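Local atomic coordinates of glycine cleavage system H protein 1 (Mycobacterium marinum, PDB entry 3TZU), a protein that probably shuttles the methylamine group of glycine from the P protein to the T protein of the glycine cleavage system on a covalently bound lipoyl arm. Residues L51-V59 and V92-I103. Sequence-based numbering, arbitrary orientation.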
ATOM      1  N   LEU A  51       6.182   1.733   9.679  1.00 28.34           N
ATOM      2  CA  LEU A  51       5.519   2.996   9.962  1.00 27.25           C
ATOM      3  C   LEU A  51       6.407   3.984  10.774  1.00 27.52           C
ATOM      4  O   LEU A  51       7.014   3.601  11.775  1.00 28.22           O
ATOM      5  CB  LEU A  51       4.236   2.718  10.713  1.00 27.68           C
ATOM      6  CG  LEU A  51       3.195   1.905   9.923  1.00 27.54           C
ATOM      7  CD1 LEU A  51       1.855   1.852  10.652  1.00 27.55           C
ATOM      8  CD2 LEU A  51       2.954   2.475   8.529  1.00 26.87           C
ATOM      9  N   VAL A  52       6.475   5.246  10.326  1.00 25.85           N
ATOM     10  CA  VAL A  52       7.294   6.244  11.005  1.00 26.65           C
ATOM     11  C   VAL A  52       6.527   7.466  11.520  1.00 26.34           C
ATOM     12  O   VAL A  52       6.977   8.114  12.457  1.00 28.07           O
ATOM     13  CB  VAL A  52       8.526   6.648  10.173  1.00 26.68           C
ATOM     14  CG1 VAL A  52       9.469   5.458  10.091  1.00 27.32           C
ATOM     15  CG2 VAL A  52       8.128   7.123   8.777  1.00 25.07           C
ATOM     16  N   PHE A  53       5.361   7.761  10.950  1.00 24.86           N
ATOM     17  CA  PHE A  53       4.592   8.945  11.362  1.00 24.44           C
ATOM     18  C   PHE A  53       3.113   8.705  11.134  1.00 23.77           C
ATOM     19  O   PHE A  53       2.724   8.048  10.163  1.00 22.32           O
ATOM     20  CB  PHE A  53       5.072  10.179  10.584  1.00 23.91           C
ATOM     21  CG  PHE A  53       4.288  11.441  10.861  1.00 23.64           C
ATOM     22  CD1 PHE A  53       4.373  12.081  12.092  1.00 24.92           C
ATOM     23  CD2 PHE A  53       3.523  12.020   9.868  1.00 22.53           C
ATOM     24  CE1 PHE A  53       3.661  13.242  12.343  1.00 25.29           C
ATOM     25  CE2 PHE A  53       2.807  13.188  10.113  1.00 23.06           C
ATOM     26  CZ  PHE A  53       2.880  13.805  11.346  1.00 24.25           C
ATOM     27  N   VAL A  54       2.304   9.214  12.064  1.00 24.90           N
ATOM     28  CA  VAL A  54       0.862   9.059  12.038  1.00 25.16           C
ATOM     29  C   VAL A  54       0.256  10.391  12.464  1.00 27.15           C
ATOM     30  O   VAL A  54       0.729  11.010  13.440  1.00 29.12           O
ATOM     31  CB  VAL A  54       0.375   7.932  12.975  1.00 25.48           C
ATOM     32  CG1 VAL A  54      -1.141   7.880  12.981  1.00 25.06           C
ATOM     33  CG2 VAL A  54       0.956   6.574  12.565  1.00 24.72           C
ATOM     34  N   GLN A  55      -0.753  10.836  11.705  1.00 27.67           N
ATOM     35  CA  GLN A  55      -1.457  12.106  11.921  1.00 29.38           C
ATOM     36  C   GLN A  55      -2.927  11.804  12.008  1.00 28.45           C
ATOM     37  O   GLN A  55      -3.512  11.239  11.099  1.00 26.08           O
ATOM     38  CB  GLN A  55      -1.152  13.074  10.758  1.00 30.94           C
ATOM     39  CG  GLN A  55      -1.933  14.380  10.723  1.00 33.01           C
ATOM     40  CD  GLN A  55      -1.080  15.542  10.213  1.00 35.71           C
ATOM     41  OE1 GLN A  55      -0.779  16.472  10.978  1.00 38.11           O
ATOM     42  NE2 GLN A  55      -0.634  15.472   8.943  1.00 35.61           N
ATOM     43  N   LEU A  56      -3.525  12.171  13.131  1.00 30.12           N
ATOM     44  CA  LEU A  56      -4.914  11.830  13.403  1.00 30.59           C
ATOM     45  C   LEU A  56      -5.736  13.076  13.478  1.00 31.57           C
ATOM     46  O   LEU A  56      -5.208  14.156  13.675  1.00 33.57           O
ATOM     47  CB  LEU A  56      -5.032  11.047  14.714  1.00 31.66           C
ATOM     48  CG  LEU A  56      -4.182   9.771  14.685  1.00 31.16           C
ATOM     49  CD1 LEU A  56      -4.161   9.133  16.063  1.00 33.01           C
ATOM     50  CD2 LEU A  56      -4.687   8.785  13.642  1.00 28.86           C
ATOM     51  N   PRO A  57      -7.049  12.935  13.319  1.00 32.50           N
ATOM     52  CA  PRO A  57      -7.934  14.053  13.604  1.00 34.19           C
ATOM     53  C   PRO A  57      -7.972  14.364  15.085  1.00 36.48           C
ATOM     54  O   PRO A  57      -7.637  13.514  15.908  1.00 35.90           O
ATOM     55  CB  PRO A  57      -9.299  13.546  13.151  1.00 34.06           C
ATOM     56  CG  PRO A  57      -9.201  12.063  13.167  1.00 32.83           C
ATOM     57  CD  PRO A  57      -7.780  11.738  12.862  1.00 31.68           C
ATOM     58  N   GLU A  58      -8.383  15.583  15.417  1.00 39.38           N
ATOM     59  CA  GLU A  58      -8.441  15.998  16.812  1.00 42.88           C
ATOM     60  C   GLU A  58      -9.687  15.426  17.459  1.00 42.89           C
ATOM     61  O   GLU A  58     -10.717  15.252  16.806  1.00 41.97           O
ATOM     62  CB  GLU A  58      -8.459  17.512  16.911  1.00 47.00           C
ATOM     63  CG  GLU A  58      -7.186  18.158  16.405  1.00 49.43           C
ATOM     64  CD  GLU A  58      -7.456  19.354  15.499  1.00 52.70           C
ATOM     65  OE1 GLU A  58      -7.142  19.241  14.277  1.00 56.42           O
ATOM     66  OE2 GLU A  58      -7.979  20.384  15.996  1.00 54.35           O
ATOM     67  N   VAL A  59      -9.575  15.114  18.742  1.00 43.91           N
ATOM     68  CA  VAL A  59     -10.724  14.789  19.563  1.00 44.28           C
ATOM     69  C   VAL A  59     -11.686  15.962  19.444  1.00 45.63           C
ATOM     70  O   VAL A  59     -11.302  17.106  19.694  1.00 46.37           O
ATOM     71  CB  VAL A  59     -10.315  14.586  21.036  1.00 46.13           C
ATOM     72  CG1 VAL A  59     -11.540  14.490  21.951  1.00 47.92           C
ATOM     73  CG2 VAL A  59      -9.432  13.352  21.175  1.00 44.71           C
ATOM     74  N   VAL A  92      -8.438   9.451  20.407  1.00 37.35           N
ATOM     75  CA  VAL A  92      -7.333   9.160  19.485  1.00 35.80           C
ATOM     76  C   VAL A  92      -6.324   8.314  20.245  1.00 36.74           C
ATOM     77  O   VAL A  92      -6.126   8.531  21.445  1.00 38.74           O
ATOM     78  CB  VAL A  92      -6.623  10.433  18.943  1.00 35.51           C
ATOM     79  CG1 VAL A  92      -7.548  11.203  18.007  1.00 34.68           C
ATOM     80  CG2 VAL A  92      -6.129  11.332  20.086  1.00 37.86           C
ATOM     81  N   ASN A  93      -5.700   7.349  19.559  1.00 35.16           N
ATOM     82  CA  ASN A  93      -4.786   6.426  20.237  1.00 36.25           C
ATOM     83  C   ASN A  93      -3.389   7.002  20.231  1.00 36.27           C
ATOM     84  O   ASN A  93      -2.579   6.671  19.390  1.00 34.54           O
ATOM     85  CB  ASN A  93      -4.792   5.036  19.588  1.00 35.06           C
ATOM     86  CG  ASN A  93      -3.919   4.021  20.344  1.00 36.67           C
ATOM     87  OD1 ASN A  93      -3.179   4.379  21.273  1.00 38.83           O
ATOM     88  ND2 ASN A  93      -4.025   2.745  19.963  1.00 35.79           N
ATOM     89  N   THR A  94      -3.112   7.859  21.197  1.00 38.23           N
ATOM     90  CA  THR A  94      -1.847   8.573  21.259  1.00 38.75           C
ATOM     91  C   THR A  94      -0.624   7.662  21.382  1.00 38.81           C
ATOM     92  O   THR A  94       0.450   8.027  20.903  1.00 38.04           O
ATOM     93  CB  THR A  94      -1.874   9.594  22.411  1.00 41.53           C
ATOM     94  OG1 THR A  94      -2.772  10.641  22.054  1.00 41.42           O
ATOM     95  CG2 THR A  94      -0.495  10.172  22.689  1.00 42.59           C
ATOM     96  N   ALA A  95      -0.774   6.498  22.019  1.00 39.78           N
ATOM     97  CA  ALA A  95       0.314   5.506  22.057  1.00 40.42           C
ATOM     98  C   ALA A  95       0.679   5.090  20.619  1.00 38.03           C
ATOM     99  O   ALA A  95       1.843   4.879  20.313  1.00 38.60           O
ATOM    100  CB  ALA A  95      -0.068   4.294  22.887  1.00 41.35           C
ATOM    101  N   ALA A  96      -0.327   5.003  19.752  1.00 36.04           N
ATOM    102  CA  ALA A  96      -0.138   4.674  18.346  1.00 34.02           C
ATOM    103  C   ALA A  96       0.647   5.760  17.614  1.00 33.56           C
ATOM    104  O   ALA A  96       1.580   5.450  16.870  1.00 33.93           O
ATOM    105  CB  ALA A  96      -1.485   4.473  17.681  1.00 32.03           C
ATOM    106  N   VAL A  97       0.260   7.022  17.811  1.00 33.53           N
ATOM    107  CA  VAL A  97       0.951   8.163  17.213  1.00 33.00           C
ATOM    108  C   VAL A  97       2.380   8.228  17.700  1.00 34.85           C
ATOM    109  O   VAL A  97       3.302   8.454  16.908  1.00 33.74           O
ATOM    110  CB  VAL A  97       0.249   9.516  17.541  1.00 33.73           C
ATOM    111  CG1 VAL A  97       1.178  10.716  17.307  1.00 33.54           C
ATOM    112  CG2 VAL A  97      -1.037   9.657  16.732  1.00 32.02           C
ATOM    113  N   ASP A  98       2.563   8.049  19.005  1.00 37.67           N
ATOM    114  CA  ASP A  98       3.886   8.132  19.609  1.00 39.95           C
ATOM    115  C   ASP A  98       4.818   7.011  19.195  1.00 40.41           C
ATOM    116  O   ASP A  98       5.993   7.250  19.003  1.00 41.38           O
ATOM    117  CB  ASP A  98       3.790   8.142  21.123  1.00 43.00           C
ATOM    118  CG  ASP A  98       3.353   9.480  21.671  1.00 44.20           C
ATOM    119  OD1 ASP A  98       3.145  10.431  20.891  1.00 43.43           O
ATOM    120  OD2 ASP A  98       3.213   9.572  22.891  1.00 46.42           O
ATOM    121  N   ASP A  99       4.305   5.794  19.076  1.00 40.76           N
ATOM    122  CA  ASP A  99       5.130   4.637  18.705  1.00 41.21           C
ATOM    123  C   ASP A  99       4.462   3.921  17.546  1.00 38.20           C
ATOM    124  O   ASP A  99       3.828   2.899  17.729  1.00 38.32           O
ATOM    125  CB  ASP A  99       5.324   3.703  19.908  1.00 44.26           C
ATOM    126  CG  ASP A  99       6.259   2.508  19.607  1.00 45.43           C
ATOM    127  OD1 ASP A  99       6.939   2.469  18.550  1.00 44.01           O
ATOM    128  OD2 ASP A  99       6.302   1.589  20.454  1.00 48.60           O
ATOM    129  N   PRO A 100       4.601   4.465  16.338  1.00 36.23           N
ATOM    130  CA  PRO A 100       3.844   3.883  15.239  1.00 34.76           C
ATOM    131  C   PRO A 100       4.236   2.432  14.905  1.00 35.21           C
ATOM    132  O   PRO A 100       3.447   1.724  14.308  1.00 34.52           O
ATOM    133  CB  PRO A 100       4.106   4.848  14.071  1.00 33.39           C
ATOM    134  CG  PRO A 100       4.703   6.066  14.685  1.00 33.96           C
ATOM    135  CD  PRO A 100       5.439   5.581  15.891  1.00 35.93           C
ATOM    136  N   ALA A 101       5.402   1.969  15.348  1.00 37.56           N
ATOM    137  CA  ALA A 101       5.714   0.527  15.285  1.00 38.66           C
ATOM    138  C   ALA A 101       4.625  -0.369  15.918  1.00 39.40           C
ATOM    139  O   ALA A 101       4.421  -1.511  15.503  1.00 39.99           O
ATOM    140  CB  ALA A 101       7.070   0.250  15.906  1.00 40.57           C
ATOM    141  N   THR A 102       3.910   0.147  16.909  1.00 40.20           N
ATOM    142  CA  THR A 102       2.805  -0.601  17.515  1.00 40.61           C
ATOM    143  C   THR A 102       1.656  -0.940  16.528  1.00 37.85           C
ATOM    144  O   THR A 102       1.001  -1.974  16.658  1.00 38.60           O
ATOM    145  CB  THR A 102       2.224   0.162  18.744  1.00 42.45           C
ATOM    146  OG1 THR A 102       3.291   0.663  19.564  1.00 44.95           O
ATOM    147  CG2 THR A 102       1.370  -0.782  19.614  1.00 44.60           C
ATOM    148  N   ILE A 103       1.395  -0.069  15.559  1.00 34.53           N
ATOM    149  CA  ILE A 103       0.306  -0.299  14.618  1.00 32.26           C
ATOM    150  C   ILE A 103       0.626  -1.565  13.790  1.00 32.31           C
ATOM    151  O   ILE A 103      -0.253  -2.395  13.523  1.00 31.76           O
ATOM    152  CB  ILE A 103       0.113   0.899  13.676  1.00 30.17           C
ATOM    153  CG1 ILE A 103      -0.178   2.190  14.465  1.00 30.64           C
ATOM    154  CG2 ILE A 103      -0.994   0.628  12.671  1.00 28.30           C
ATOM    155  CD1 ILE A 103       0.171   3.466  13.698  1.00 29.38           C
TER
HETATM  156  O   HOH W   1       3.382  10.032  14.697  1.00 23.80           O
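Val54, Leu51 and Leu56 point from strand 51-55 and the loop after it onto Val97 of helix 94-98, Ile103 of helix 101-105 and Pro100 between them, in the lipoyl-binding domain of the GcvH family. The contact illustrates how an outer strand can be held to helices by the side chains of one face, with no direct hydrogen bond between the segments. Val54 divides its two methyls: CG1 faces Val97, while CG2, anti to the carbonyl carbon, meets Ile103 CD1 tip to tip at a tight 3.4 Å and also lies against Pro100 CB. The Leu51 side chain lies roughly perpendicular to that of Ile103, with CD1 3.6 Å from Ile103 CB; Leu113 touches Ile103 as well. Pro100 applies its ring carbons to the strand backbone, CG lying 3.8 Å from Val52 O. One water supplies the polar link, accepting from Val54 N (3.0 Å) and donating to Val97 O (2.7 Å). Outward-facing Phe53 and Gln55 lie instead on strand 68-74, and Val52 stands about 9 Å, side chain to side chain, from Lys76, the predicted lipoylation site, unmodified here. Next to Val92, Asn93 caps helix 94-98 through a weak bond from Ala96 N to OD1, and its ND2 is held by Trp112 O. Val92 and Leu56 run alongside each other, pointing oppositely, and Val92 brings CG2 to Val59 CG2. With chi1 near -58°, Leu56 sends its CG away from its own carbonyl carbon and in between Val92 and Val97, where CD1 presses on Val97 CG2 at 3.2 Å, closer than usual van der Waals contact.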